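Local atomic coordinates of cytosolic phospholipase A2 delta (Homo sapiens, PDB entry 5IZ5), a protein that hydrolyses membrane glycerophospholipids at the sn-2 position in a calcium-dependent manner, releasing a free fatty acid, with a preference for linoleic acid. Residues K482-F487 with E691-A696; A682-L687 with V704-Q709; P714-L719 with D790-T795. The protein carries 3 engineered substitutions. All blocks are in the same frame, centred on the assembly; numbering follows the deposited sequence.

Contact 1: K482-F487 with E691-A696; sequences KEWVEF and ELYCRA
A chi1 of -165° swings the Y693 phenol away from its own backbone N and out from helix 685-696 toward strand 482-487, where W484 has CG anti to its carbonyl carbon and presents its indole N-H to the incoming hydroxyl. The two elements belong to the alpha/beta catalytic domain of the cytosolic phospholipase A2 family: the strand is part of its mixed sheet, pairing antiparallel with strands 463-471 and 492-494. The closest CA atoms, of K482 and Y693, are 12.8 Å apart, so long side chains make the contact. NE1 of W484 donates a hydrogen bond to OH of Y693 at 2.7 Å, with an N-H...O angle of 158°; the oxygen sits at the indole edge, near its plane. The rings meet rim to rim with their planes 85° apart, and neither covers the face of the other. W484 also packs on L469 and P661, while Y693 forms a cation-pi pair with R697, one turn on in the chain. The bond satisfies the polar N-H of a buried indole whose side chain lies about 8 Å from that of D651, by similarity the proton acceptor of the active site. Beside the hydrogen bond, the aliphatic part of K482 approaches the phenol obliquely, CE lying 4.3 Å from CE1 of Y693.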
ATOM      1  N   LYS B 482      -3.445   9.330  -3.091  1.00 53.71           N
ATOM      2  CA  LYS B 482      -2.371   8.580  -2.444  1.00 52.12           C
ATOM      3  C   LYS B 482      -2.787   8.120  -1.059  1.00 47.43           C
ATOM      4  O   LYS B 482      -3.293   8.904  -0.269  1.00 46.75           O
ATOM      5  CB  LYS B 482      -1.104   9.446  -2.364  1.00 55.83           C
ATOM      6  CG  LYS B 482      -1.311  10.792  -1.703  1.00 61.32           C
ATOM      7  CD  LYS B 482      -0.025  11.592  -1.762  1.00 67.27           C
ATOM      8  CE  LYS B 482       0.101  12.576  -0.609  1.00 71.04           C
ATOM      9  NZ  LYS B 482       1.526  12.719  -0.190  1.00 73.51           N
ATOM     10  N   GLU B 483      -2.560   6.838  -0.795  1.00 43.11           N
ATOM     11  CA  GLU B 483      -2.965   6.160   0.435  1.00 40.50           C
ATOM     12  C   GLU B 483      -1.760   5.496   1.081  1.00 37.86           C
ATOM     13  O   GLU B 483      -1.014   4.768   0.423  1.00 35.53           O
ATOM     14  CB  GLU B 483      -4.023   5.099   0.120  1.00 40.03           C
ATOM     15  CG  GLU B 483      -5.233   5.671  -0.598  1.00 40.99           C
ATOM     16  CD  GLU B 483      -6.193   4.607  -1.090  1.00 39.27           C
ATOM     17  OE1 GLU B 483      -7.403   4.774  -0.867  1.00 39.75           O
ATOM     18  OE2 GLU B 483      -5.741   3.618  -1.710  1.00 39.16           O
ATOM     19  N   TRP B 484      -1.577   5.741   2.373  1.00 37.03           N
ATOM     20  CA  TRP B 484      -0.439   5.177   3.090  1.00 38.04           C
ATOM     21  C   TRP B 484      -0.683   3.699   3.377  1.00 35.43           C
ATOM     22  O   TRP B 484      -1.732   3.330   3.912  1.00 34.21           O
ATOM     23  CB  TRP B 484      -0.165   5.948   4.386  1.00 38.73           C
ATOM     24  CG  TRP B 484       0.292   7.359   4.129  1.00 40.67           C
ATOM     25  CD1 TRP B 484      -0.480   8.482   4.131  1.00 41.46           C
ATOM     26  CD2 TRP B 484       1.620   7.786   3.805  1.00 40.67           C
ATOM     27  NE1 TRP B 484       0.289   9.584   3.833  1.00 42.95           N
ATOM     28  CE2 TRP B 484       1.583   9.184   3.629  1.00 41.94           C
ATOM     29  CE3 TRP B 484       2.836   7.122   3.646  1.00 42.71           C
ATOM     30  CZ2 TRP B 484       2.725   9.934   3.302  1.00 42.59           C
ATOM     31  CZ3 TRP B 484       3.973   7.865   3.323  1.00 44.72           C
ATOM     32  CH2 TRP B 484       3.910   9.257   3.158  1.00 42.46           C
ATOM     33  N   VAL B 485       0.278   2.873   2.980  1.00 34.71           N
ATOM     34  CA  VAL B 485       0.289   1.459   3.299  1.00 35.74           C
ATOM     35  C   VAL B 485       1.489   1.175   4.203  1.00 34.24           C
ATOM     36  O   VAL B 485       2.651   1.313   3.817  1.00 33.31           O
ATOM     37  CB  VAL B 485       0.354   0.573   2.038  1.00 36.11           C
ATOM     38  CG1 VAL B 485       0.407  -0.894   2.432  1.00 36.83           C
ATOM     39  CG2 VAL B 485      -0.848   0.834   1.140  1.00 36.26           C
ATOM     40  N   GLU B 486       1.179   0.747   5.413  1.00 35.22           N
ATOM     41  CA  GLU B 486       2.183   0.479   6.435  1.00 37.50           C
ATOM     42  C   GLU B 486       2.543  -1.002   6.472  1.00 36.30           C
ATOM     43  O   GLU B 486       1.646  -1.850   6.395  1.00 36.92           O
ATOM     44  CB  GLU B 486       1.601   0.924   7.772  1.00 39.59           C
ATOM     45  CG  GLU B 486       2.322   0.425   9.002  1.00 42.67           C
ATOM     46  CD  GLU B 486       1.632   0.920  10.255  1.00 44.81           C
ATOM     47  OE1 GLU B 486       1.830   2.106  10.599  1.00 44.82           O
ATOM     48  OE2 GLU B 486       0.882   0.127  10.877  1.00 43.84           O
ATOM     49  N   PHE B 487       3.840  -1.300   6.598  1.00 35.57           N
ATOM     50  CA  PHE B 487       4.331  -2.674   6.750  1.00 37.14           C
ATOM     51  C   PHE B 487       5.012  -2.853   8.108  1.00 37.97           C
ATOM     52  O   PHE B 487       5.857  -2.037   8.499  1.00 36.23           O
ATOM     53  CB  PHE B 487       5.379  -3.016   5.682  1.00 37.95           C
ATOM     54  CG  PHE B 487       4.849  -3.032   4.275  1.00 37.60           C
ATOM     55  CD1 PHE B 487       4.804  -4.218   3.556  1.00 38.31           C
ATOM     56  CD2 PHE B 487       4.410  -1.861   3.659  1.00 38.42           C
ATOM     57  CE1 PHE B 487       4.328  -4.240   2.251  1.00 38.57           C
ATOM     58  CE2 PHE B 487       3.931  -1.874   2.352  1.00 38.44           C
ATOM     59  CZ  PHE B 487       3.888  -3.064   1.648  1.00 38.71           C
ATOM     60  N   GLU B 691       4.202  18.721   9.090  1.00 59.42           N
ATOM     61  CA  GLU B 691       3.415  19.551  10.012  1.00 58.03           C
ATOM     62  C   GLU B 691       2.147  20.081   9.341  1.00 57.18           C
ATOM     63  O   GLU B 691       1.062  20.017   9.915  1.00 56.20           O
ATOM     64  CB  GLU B 691       4.228  20.723  10.559  1.00 60.87           C
ATOM     65  CG  GLU B 691       3.472  21.468  11.672  1.00 62.77           C
ATOM     66  CD  GLU B 691       2.769  22.722  11.194  1.00 64.57           C
ATOM     67  OE1 GLU B 691       3.406  23.535  10.490  1.00 67.34           O
ATOM     68  OE2 GLU B 691       1.575  22.898  11.537  1.00 64.75           O
ATOM     69  N   LEU B 692       2.293  20.623   8.135  1.00 59.96           N
ATOM     70  CA  LEU B 692       1.140  21.075   7.346  1.00 64.04           C
ATOM     71  C   LEU B 692       0.172  19.934   7.078  1.00 67.59           C
ATOM     72  O   LEU B 692      -1.043  20.088   7.207  1.00 67.03           O
ATOM     73  CB  LEU B 692       1.584  21.635   5.989  1.00 64.78           C
ATOM     74  CG  LEU B 692       1.110  23.055   5.628  1.00 65.96           C
ATOM     75  CD1 LEU B 692       1.450  23.401   4.185  1.00 66.14           C
ATOM     76  CD2 LEU B 692      -0.392  23.214   5.844  1.00 65.94           C
ATOM     77  N   TYR B 693       0.730  18.793   6.690  1.00 71.19           N
ATOM     78  CA  TYR B 693      -0.044  17.591   6.408  1.00 74.98           C
ATOM     79  C   TYR B 693      -0.871  17.188   7.637  1.00 73.68           C
ATOM     80  O   TYR B 693      -2.070  16.939   7.515  1.00 77.08           O
ATOM     81  CB  TYR B 693       0.925  16.489   5.973  1.00 80.11           C
ATOM     82  CG  TYR B 693       0.340  15.270   5.293  1.00 84.69           C
ATOM     83  CD1 TYR B 693       0.027  15.287   3.931  1.00 86.56           C
ATOM     84  CD2 TYR B 693       0.174  14.078   5.986  1.00 86.54           C
ATOM     85  CE1 TYR B 693      -0.476  14.163   3.292  1.00 87.88           C
ATOM     86  CE2 TYR B 693      -0.326  12.951   5.357  1.00 89.00           C
ATOM     87  CZ  TYR B 693      -0.651  12.997   4.014  1.00 88.62           C
ATOM     88  OH  TYR B 693      -1.141  11.867   3.405  1.00 87.08           O
ATOM     89  N   CYS B 694      -0.238  17.171   8.814  1.00 74.50           N
ATOM     90  CA  CYS B 694      -0.910  16.870  10.090  1.00 76.84           C
ATOM     91  C   CYS B 694      -1.963  17.905  10.442  1.00 77.55           C
ATOM     92  O   CYS B 694      -3.035  17.550  10.938  1.00 79.33           O
ATOM     93  CB  CYS B 694       0.093  16.808  11.255  1.00 78.84           C
ATOM     94  SG  CYS B 694       1.181  15.375  11.240  1.00 80.17           S
ATOM     95  N   ARG B 695      -1.648  19.182  10.216  1.00 78.62           N
ATOM     96  CA  ARG B 695      -2.557  20.265  10.587  1.00 79.67           C
ATOM     97  C   ARG B 695      -3.832  20.211   9.759  1.00 77.32           C
ATOM     98  O   ARG B 695      -4.924  20.408  10.283  1.00 73.13           O
ATOM     99  CB  ARG B 695      -1.900  21.642  10.417  1.00 82.22           C
ATOM    100  CG  ARG B 695      -2.583  22.734  11.230  1.00 82.97           C
ATOM    101  CD  ARG B 695      -2.649  24.091  10.539  1.00 84.75           C
ATOM    102  NE  ARG B 695      -1.450  24.507   9.806  1.00 86.52           N
ATOM    103  CZ  ARG B 695      -0.284  24.841  10.360  1.00 85.89           C
ATOM    104  NH1 ARG B 695      -0.101  24.770  11.675  1.00 89.61           N
ATOM    105  NH2 ARG B 695       0.725  25.222   9.584  1.00 83.70           N
ATOM    106  N   ALA B 696      -3.690  19.928   8.467  1.00 79.86           N
ATOM    107  CA  ALA B 696      -4.849  19.794   7.588  1.00 82.47           C
ATOM    108  C   ALA B 696      -5.800  18.684   8.058  1.00 84.67           C
ATOM    109  O   ALA B 696      -7.004  18.760   7.821  1.00 87.94           O
ATOM    110  CB  ALA B 696      -4.400  19.543   6.155  1.00 82.54           C
TER

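Contact 2: A682-L687 with V704-Q709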
ATOM      1  N   ALA B 682      17.703  21.717   2.418  1.00 72.54           N
ATOM      2  CA  ALA B 682      16.378  21.815   3.037  1.00 73.07           C
ATOM      3  C   ALA B 682      16.129  20.748   4.136  1.00 72.58           C
ATOM      4  O   ALA B 682      15.190  19.941   4.061  1.00 71.48           O
ATOM      5  CB  ALA B 682      15.299  21.744   1.963  1.00 72.76           C
ATOM      6  N   PRO B 683      16.970  20.750   5.176  1.00 70.62           N
ATOM      7  CA  PRO B 683      16.841  19.838   6.316  1.00 69.46           C
ATOM      8  C   PRO B 683      15.535  19.948   7.114  1.00 67.01           C
ATOM      9  O   PRO B 683      15.233  19.041   7.890  1.00 64.66           O
ATOM     10  CB  PRO B 683      18.013  20.240   7.212  1.00 71.11           C
ATOM     11  CG  PRO B 683      18.383  21.618   6.782  1.00 70.99           C
ATOM     12  CD  PRO B 683      18.134  21.636   5.314  1.00 70.41           C
ATOM     13  N   PHE B 684      14.784  21.040   6.947  1.00 65.47           N
ATOM     14  CA  PHE B 684      13.506  21.212   7.642  1.00 64.81           C
ATOM     15  C   PHE B 684      12.303  21.012   6.735  1.00 63.40           C
ATOM     16  O   PHE B 684      11.169  21.014   7.219  1.00 61.93           O
ATOM     17  CB  PHE B 684      13.423  22.598   8.285  1.00 65.22           C
ATOM     18  CG  PHE B 684      14.538  22.880   9.235  1.00 67.63           C
ATOM     19  CD1 PHE B 684      14.565  22.278  10.483  1.00 66.89           C
ATOM     20  CD2 PHE B 684      15.563  23.742   8.880  1.00 68.54           C
ATOM     21  CE1 PHE B 684      15.596  22.536  11.361  1.00 66.78           C
ATOM     22  CE2 PHE B 684      16.595  24.006   9.755  1.00 68.23           C
ATOM     23  CZ  PHE B 684      16.614  23.403  10.998  1.00 68.64           C
ATOM     24  N   GLU B 685      12.545  20.831   5.435  1.00 66.09           N
ATOM     25  CA  GLU B 685      11.467  20.737   4.449  1.00 66.77           C
ATOM     26  C   GLU B 685      10.501  19.612   4.791  1.00 65.41           C
ATOM     27  O   GLU B 685       9.297  19.840   4.906  1.00 64.76           O
ATOM     28  CB  GLU B 685      12.044  20.522   3.045  1.00 72.08           C
ATOM     29  CG  GLU B 685      11.003  20.409   1.935  1.00 75.12           C
ATOM     30  CD  GLU B 685      11.595  20.190   0.549  1.00 76.59           C
ATOM     31  OE1 GLU B 685      12.825  20.332   0.345  1.00 76.28           O
ATOM     32  OE2 GLU B 685      10.797  19.892  -0.358  1.00 78.86           O
ATOM     33  N   ALA B 686      11.038  18.405   4.961  1.00 64.23           N
ATOM     34  CA  ALA B 686      10.231  17.233   5.274  1.00 65.13           C
ATOM     35  C   ALA B 686       9.409  17.462   6.536  1.00 64.15           C
ATOM     36  O   ALA B 686       8.215  17.205   6.528  1.00 65.40           O
ATOM     37  CB  ALA B 686      11.104  15.986   5.420  1.00 66.90           C
ATOM     38  N   LEU B 687      10.045  17.951   7.606  1.00 62.57           N
ATOM     39  CA  LEU B 687       9.342  18.188   8.875  1.00 62.44           C
ATOM     40  C   LEU B 687       8.205  19.196   8.705  1.00 59.33           C
ATOM     41  O   LEU B 687       7.135  19.020   9.278  1.00 54.17           O
ATOM     42  CB  LEU B 687      10.288  18.662   9.996  1.00 63.80           C
ATOM     43  CG  LEU B 687      10.574  17.711  11.169  1.00 65.16           C
ATOM     44  CD1 LEU B 687      11.366  18.457  12.229  1.00 66.27           C
ATOM     45  CD2 LEU B 687       9.308  17.143  11.791  1.00 65.42           C
ATOM     46  N   VAL B 704       6.788  23.871  13.531  1.00 58.10           N
ATOM     47  CA  VAL B 704       8.148  23.713  13.040  1.00 59.11           C
ATOM     48  C   VAL B 704       8.522  25.049  12.431  1.00 62.65           C
ATOM     49  O   VAL B 704       8.299  25.289  11.235  1.00 65.08           O
ATOM     50  CB  VAL B 704       8.264  22.571  12.008  1.00 59.22           C
ATOM     51  CG1 VAL B 704       9.679  22.464  11.462  1.00 58.28           C
ATOM     52  CG2 VAL B 704       7.857  21.250  12.638  1.00 59.48           C
ATOM     53  N   GLU B 705       9.074  25.917  13.279  1.00 63.80           N
ATOM     54  CA  GLU B 705       9.387  27.288  12.911  1.00 63.37           C
ATOM     55  C   GLU B 705      10.839  27.603  13.219  1.00 61.73           C
ATOM     56  O   GLU B 705      11.127  28.368  14.135  1.00 60.21           O
ATOM     57  CB  GLU B 705       8.459  28.251  13.657  1.00 62.91           C
ATOM     58  CG  GLU B 705       7.021  28.186  13.171  1.00 64.58           C
ATOM     59  CD  GLU B 705       6.023  28.836  14.125  1.00 63.42           C
ATOM     60  OE1 GLU B 705       6.383  29.116  15.286  1.00 63.53           O
ATOM     61  OE2 GLU B 705       4.861  29.061  13.728  1.00 63.86           O
ATOM     62  N   PRO B 706      11.764  27.011  12.447  1.00 62.85           N
ATOM     63  CA  PRO B 706      13.162  27.377  12.612  1.00 64.82           C
ATOM     64  C   PRO B 706      13.415  28.851  12.255  1.00 67.59           C
ATOM     65  O   PRO B 706      12.830  29.370  11.308  1.00 69.66           O
ATOM     66  CB  PRO B 706      13.884  26.451  11.632  1.00 64.21           C
ATOM     67  CG  PRO B 706      12.870  26.113  10.593  1.00 64.61           C
ATOM     68  CD  PRO B 706      11.570  26.051  11.343  1.00 63.97           C
ATOM     69  N   SER B 707      14.276  29.511  13.020  1.00 67.82           N
ATOM     70  CA  SER B 707      14.640  30.906  12.775  1.00 70.03           C
ATOM     71  C   SER B 707      15.462  31.039  11.489  1.00 73.17           C
ATOM     72  O   SER B 707      15.977  30.047  10.984  1.00 74.42           O
ATOM     73  CB  SER B 707      15.459  31.441  13.950  1.00 67.75           C
ATOM     74  OG  SER B 707      16.750  30.852  13.969  1.00 65.17           O
ATOM     75  N   PRO B 708      15.590  32.267  10.955  1.00 75.83           N
ATOM     76  CA  PRO B 708      16.471  32.481   9.799  1.00 75.71           C
ATOM     77  C   PRO B 708      17.892  31.958  10.046  1.00 76.11           C
ATOM     78  O   PRO B 708      18.518  31.394   9.143  1.00 75.87           O
ATOM     79  CB  PRO B 708      16.479  34.004   9.636  1.00 75.48           C
ATOM     80  CG  PRO B 708      15.209  34.474  10.260  1.00 75.52           C
ATOM     81  CD  PRO B 708      14.832  33.480  11.319  1.00 75.80           C
ATOM     82  N   GLN B 709      18.383  32.153  11.267  1.00 75.88           N
ATOM     83  CA  GLN B 709      19.684  31.638  11.683  1.00 79.15           C
ATOM     84  C   GLN B 709      19.732  30.109  11.621  1.00 80.93           C
ATOM     85  O   GLN B 709      20.727  29.538  11.168  1.00 81.49           O
ATOM     86  CB  GLN B 709      20.002  32.126  13.105  1.00 81.55           C
ATOM     87  CG  GLN B 709      21.282  31.574  13.732  1.00 84.35           C
ATOM     88  CD  GLN B 709      22.532  31.733  12.871  1.00 86.95           C
ATOM     89  OE1 GLN B 709      23.457  30.925  12.966  1.00 88.36           O
ATOM     90  NE2 GLN B 709      22.577  32.776  12.044  1.00 87.21           N
TER
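F684 and P706 meet ring against ring, the proline lying over one face of the phenyl group. From CB, the phenylalanine side chain heads toward segment 704-709, with CG anti to the carbonyl carbon (chi1 -57°). CG comes first, 3.9 Å from CG of P706, and CD2 lies 4.0 Å from the same proline atom. Farther out the partner changes: CE2 and CZ each approach CB of P706, both at 4.1 Å. That CB stands 4.0 Å from the ring centroid and only 6° off its normal, a CH-pi contact over the centre of the face. At its tip the phenyl ring also meets H718 edge to face. Three residues on, in the first turn of the helix, CB of L687 packs against CG1 of V704 at 4.1 Å, and both residues touch F720 of strand 718-720. The contact thus joins the start of helix 685-696 to the loop leading into helix 708-712, next to the mixed sheet of the catalytic domain. Across the two segments the touching groups are almost wholly hydrocarbon, consistent with a contact held mainly by dispersion and shape, with a probable small electrostatic share from the proline C-H over the ring.

Contact 3: P714-L719 with D790-T795; sequences PRECHL and DYNVQT
E716 and N792 cross at about a right angle, their carboxylate and amide planes 83° apart, where the loop before strand 718-720 meets helix 779-794 in the alpha/beta catalytic domain. The strand is antiparallel to strand 730-734 of the mixed sheet, so the contact ties a sheet margin to the second-last helix of the chain. The glutamate's methylene carbons face the helix: CG lies 3.3 Å from OD1 of N792, and on the T795 side it comes within 4.0 Å of the methyl CG2. A bend at chi2 (90°) turns the carboxylate away from the methylenes' contact with N792 and T795 toward the edge of Y791, where OE2 lies near the ring plane, 3.9 Å from CE2; carboxylate and ring planes are 47° apart. The polar ends meet through intermediaries. S740 hydrogen-bonds both OE2 of E716 and OH of Y791, and ND2 of N792 is held by the carbonyl of V737, consistent with OD1, not ND2, being the amide end nearer CG of E716. A water donates to both OE2 of E716 and OD1 of N792, bridging the two acceptor oxygens. A second water links the backbone of E716 more loosely to the amide: it donates to O of E716 at 2.8 Å, while its bond from ND2 of N792 is weak at 3.3 Å.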
ATOM      1  N   PRO B 714      22.091  25.184  10.216  1.00 80.73           N
ATOM      2  CA  PRO B 714      21.462  24.234  11.128  1.00 76.24           C
ATOM      3  C   PRO B 714      22.481  23.558  12.029  1.00 70.77           C
ATOM      4  O   PRO B 714      23.627  23.362  11.635  1.00 70.09           O
ATOM      5  CB  PRO B 714      20.777  23.224  10.199  1.00 78.12           C
ATOM      6  CG  PRO B 714      21.380  23.417   8.856  1.00 78.70           C
ATOM      7  CD  PRO B 714      21.969  24.787   8.801  1.00 79.24           C
ATOM      8  N   ARG B 715      22.051  23.263  13.249  1.00 67.37           N
ATOM      9  CA  ARG B 715      22.843  22.572  14.246  1.00 66.64           C
ATOM     10  C   ARG B 715      22.511  21.079  14.283  1.00 64.89           C
ATOM     11  O   ARG B 715      21.588  20.609  13.613  1.00 59.99           O
ATOM     12  CB  ARG B 715      22.580  23.193  15.621  1.00 68.89           C
ATOM     13  CG  ARG B 715      22.648  24.714  15.638  1.00 71.27           C
ATOM     14  CD  ARG B 715      22.388  25.272  17.028  1.00 73.47           C
ATOM     15  NE  ARG B 715      21.015  25.031  17.480  1.00 76.90           N
ATOM     16  CZ  ARG B 715      19.946  25.735  17.108  1.00 78.57           C
ATOM     17  NH1 ARG B 715      20.058  26.751  16.256  1.00 80.49           N
ATOM     18  NH2 ARG B 715      18.748  25.419  17.593  1.00 78.24           N
ATOM     19  N   GLU B 716      23.265  20.348  15.096  1.00 62.05           N
ATOM     20  CA  GLU B 716      23.127  18.900  15.197  1.00 59.53           C
ATOM     21  C   GLU B 716      21.745  18.449  15.686  1.00 59.87           C
ATOM     22  O   GLU B 716      21.294  17.352  15.353  1.00 60.25           O
ATOM     23  CB  GLU B 716      24.190  18.329  16.134  1.00 58.17           C
ATOM     24  CG  GLU B 716      25.612  18.329  15.588  1.00 57.88           C
ATOM     25  CD  GLU B 716      26.388  19.600  15.894  1.00 57.25           C
ATOM     26  OE1 GLU B 716      25.766  20.633  16.204  1.00 52.49           O
ATOM     27  OE2 GLU B 716      27.630  19.571  15.809  1.00 57.07           O
ATOM     28  N   CYS B 717      21.075  19.293  16.462  1.00 58.51           N
ATOM     29  CA  CYS B 717      19.815  18.922  17.077  1.00 57.94           C
ATOM     30  C   CYS B 717      18.906  20.121  17.272  1.00 55.04           C
ATOM     31  O   CYS B 717      19.325  21.133  17.827  1.00 57.83           O
ATOM     32  CB  CYS B 717      20.101  18.278  18.426  1.00 60.91           C
ATOM     33  SG  CYS B 717      18.634  17.657  19.262  1.00 66.97           S
ATOM     34  N   HIS B 718      17.664  20.004  16.812  1.00 54.87           N
ATOM     35  CA  HIS B 718      16.654  21.038  17.009  1.00 54.84           C
ATOM     36  C   HIS B 718      15.431  20.476  17.698  1.00 53.97           C
ATOM     37  O   HIS B 718      14.907  19.438  17.291  1.00 52.76           O
ATOM     38  CB  HIS B 718      16.205  21.604  15.671  1.00 56.16           C
ATOM     39  CG  HIS B 718      17.273  22.348  14.941  1.00 58.01           C
ATOM     40  ND1 HIS B 718      17.299  23.724  14.855  1.00 59.98           N
ATOM     41  CD2 HIS B 718      18.353  21.906  14.258  1.00 60.38           C
ATOM     42  CE1 HIS B 718      18.349  24.096  14.145  1.00 61.29           C
ATOM     43  NE2 HIS B 718      19.003  23.011  13.771  1.00 61.37           N
ATOM     44  N   LEU B 719      14.961  21.190  18.716  1.00 54.34           N
ATOM     45  CA  LEU B 719      13.784  20.793  19.474  1.00 54.81           C
ATOM     46  C   LEU B 719      12.543  21.489  18.942  1.00 54.86           C
ATOM     47  O   LEU B 719      12.519  22.714  18.819  1.00 53.62           O
ATOM     48  CB  LEU B 719      13.969  21.149  20.954  1.00 54.49           C
ATOM     49  CG  LEU B 719      12.770  20.924  21.878  1.00 55.21           C
ATOM     50  CD1 LEU B 719      12.492  19.442  22.056  1.00 54.94           C
ATOM     51  CD2 LEU B 719      13.021  21.577  23.226  1.00 56.08           C
ATOM     52  N   ASP B 790      27.008   9.395  13.961  1.00 46.98           N
ATOM     53  CA  ASP B 790      27.245   8.933  15.324  1.00 49.81           C
ATOM     54  C   ASP B 790      27.538  10.110  16.259  1.00 50.70           C
ATOM     55  O   ASP B 790      26.919  10.253  17.314  1.00 50.61           O
ATOM     56  CB  ASP B 790      28.417   7.946  15.316  1.00 50.20           C
ATOM     57  CG  ASP B 790      28.762   7.417  16.692  1.00 50.76           C
ATOM     58  OD1 ASP B 790      27.916   7.475  17.606  1.00 53.99           O
ATOM     59  OD2 ASP B 790      29.893   6.924  16.853  1.00 55.44           O
ATOM     60  N   TYR B 791      28.471  10.958  15.844  1.00 52.27           N
ATOM     61  CA  TYR B 791      28.863  12.123  16.627  1.00 54.84           C
ATOM     62  C   TYR B 791      27.689  13.064  16.893  1.00 53.32           C
ATOM     63  O   TYR B 791      27.464  13.469  18.034  1.00 53.03           O
ATOM     64  CB  TYR B 791      29.986  12.877  15.916  1.00 56.65           C
ATOM     65  CG  TYR B 791      30.331  14.188  16.566  1.00 58.92           C
ATOM     66  CD1 TYR B 791      31.319  14.267  17.543  1.00 60.44           C
ATOM     67  CD2 TYR B 791      29.672  15.350  16.201  1.00 57.95           C
ATOM     68  CE1 TYR B 791      31.636  15.475  18.140  1.00 60.58           C
ATOM     69  CE2 TYR B 791      29.980  16.554  16.789  1.00 60.57           C
ATOM     70  CZ  TYR B 791      30.962  16.616  17.759  1.00 60.72           C
ATOM     71  OH  TYR B 791      31.272  17.821  18.348  1.00 60.16           O
ATOM     72  N   ASN B 792      26.950  13.411  15.840  1.00 53.17           N
ATOM     73  CA  ASN B 792      25.823  14.346  15.951  1.00 54.02           C
ATOM     74  C   ASN B 792      24.775  13.930  16.968  1.00 53.64           C
ATOM     75  O   ASN B 792      24.151  14.778  17.600  1.00 54.05           O
ATOM     76  CB  ASN B 792      25.138  14.548  14.599  1.00 55.02           C
ATOM     77  CG  ASN B 792      25.958  15.388  13.649  1.00 57.65           C
ATOM     78  OD1 ASN B 792      27.067  15.815  13.976  1.00 60.67           O
ATOM     79  ND2 ASN B 792      25.413  15.641  12.470  1.00 56.55           N
ATOM     80  N   VAL B 793      24.572  12.629  17.120  1.00 52.38           N
ATOM     81  CA  VAL B 793      23.641  12.136  18.127  1.00 52.43           C
ATOM     82  C   VAL B 793      24.299  12.129  19.513  1.00 51.48           C
ATOM     83  O   VAL B 793      23.688  12.566  20.485  1.00 47.92           O
ATOM     84  CB  VAL B 793      23.085  10.748  17.747  1.00 51.74           C
ATOM     85  CG1 VAL B 793      22.389  10.088  18.930  1.00 50.72           C
ATOM     86  CG2 VAL B 793      22.118  10.889  16.581  1.00 53.10           C
ATOM     87  N   GLN B 794      25.535  11.644  19.601  1.00 54.00           N
ATOM     88  CA  GLN B 794      26.249  11.619  20.887  1.00 58.48           C
ATOM     89  C   GLN B 794      26.377  13.009  21.508  1.00 57.74           C
ATOM     90  O   GLN B 794      26.070  13.202  22.679  1.00 58.30           O
ATOM     91  CB  GLN B 794      27.621  10.960  20.749  1.00 59.80           C
ATOM     92  CG  GLN B 794      27.558   9.448  20.864  1.00 63.61           C
ATOM     93  CD  GLN B 794      28.901   8.780  20.651  1.00 66.59           C
ATOM     94  OE1 GLN B 794      29.888   9.433  20.316  1.00 72.92           O
ATOM     95  NE2 GLN B 794      28.942   7.469  20.841  1.00 66.40           N
ATOM     96  N   THR B 795      26.790  13.984  20.708  1.00 56.80           N
ATOM     97  CA  THR B 795      26.876  15.367  21.180  1.00 56.39           C
ATOM     98  C   THR B 795      25.525  15.964  21.598  1.00 54.25           C
ATOM     99  O   THR B 795      25.493  17.008  22.230  1.00 54.79           O
ATOM    100  CB  THR B 795      27.497  16.283  20.121  1.00 58.18           C
ATOM    101  OG1 THR B 795      28.033  17.451  20.762  1.00 59.70           O
ATOM    102  CG2 THR B 795      26.454  16.690  19.113  1.00 58.39           C
TER
HETATM  103  O   HOH W   1      22.191  15.803  13.257  1.00 48.50           O
HETATM  104  O   HOH W   2      28.443  18.320  13.467  1.00 53.58           O

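Overall arrangement
All three contacts lie in the catalytic domain. Contacts 1 and 3 include strands of one mixed sheet; contact 2 packs beside it, on F720 among others. Contact 1 is the nearest to the centre of the chain and to the active site, yet like contact 3 it is partly buried; contact 2 is buried, though far from that centre. Contacts 1 and 2 share helix 685-696 and touch where CB of E691 packs on CG2 of V704. Contacts 2 and 3 adjoin where P683 meets P714; helix 708-712 leads on into strand 718-720. Their chemistry differs: one direct polar bond between aromatic side chains in contact 1, hydrocarbon packing in contact 2, and direct side-chain packing joined by water bridges in contact 3.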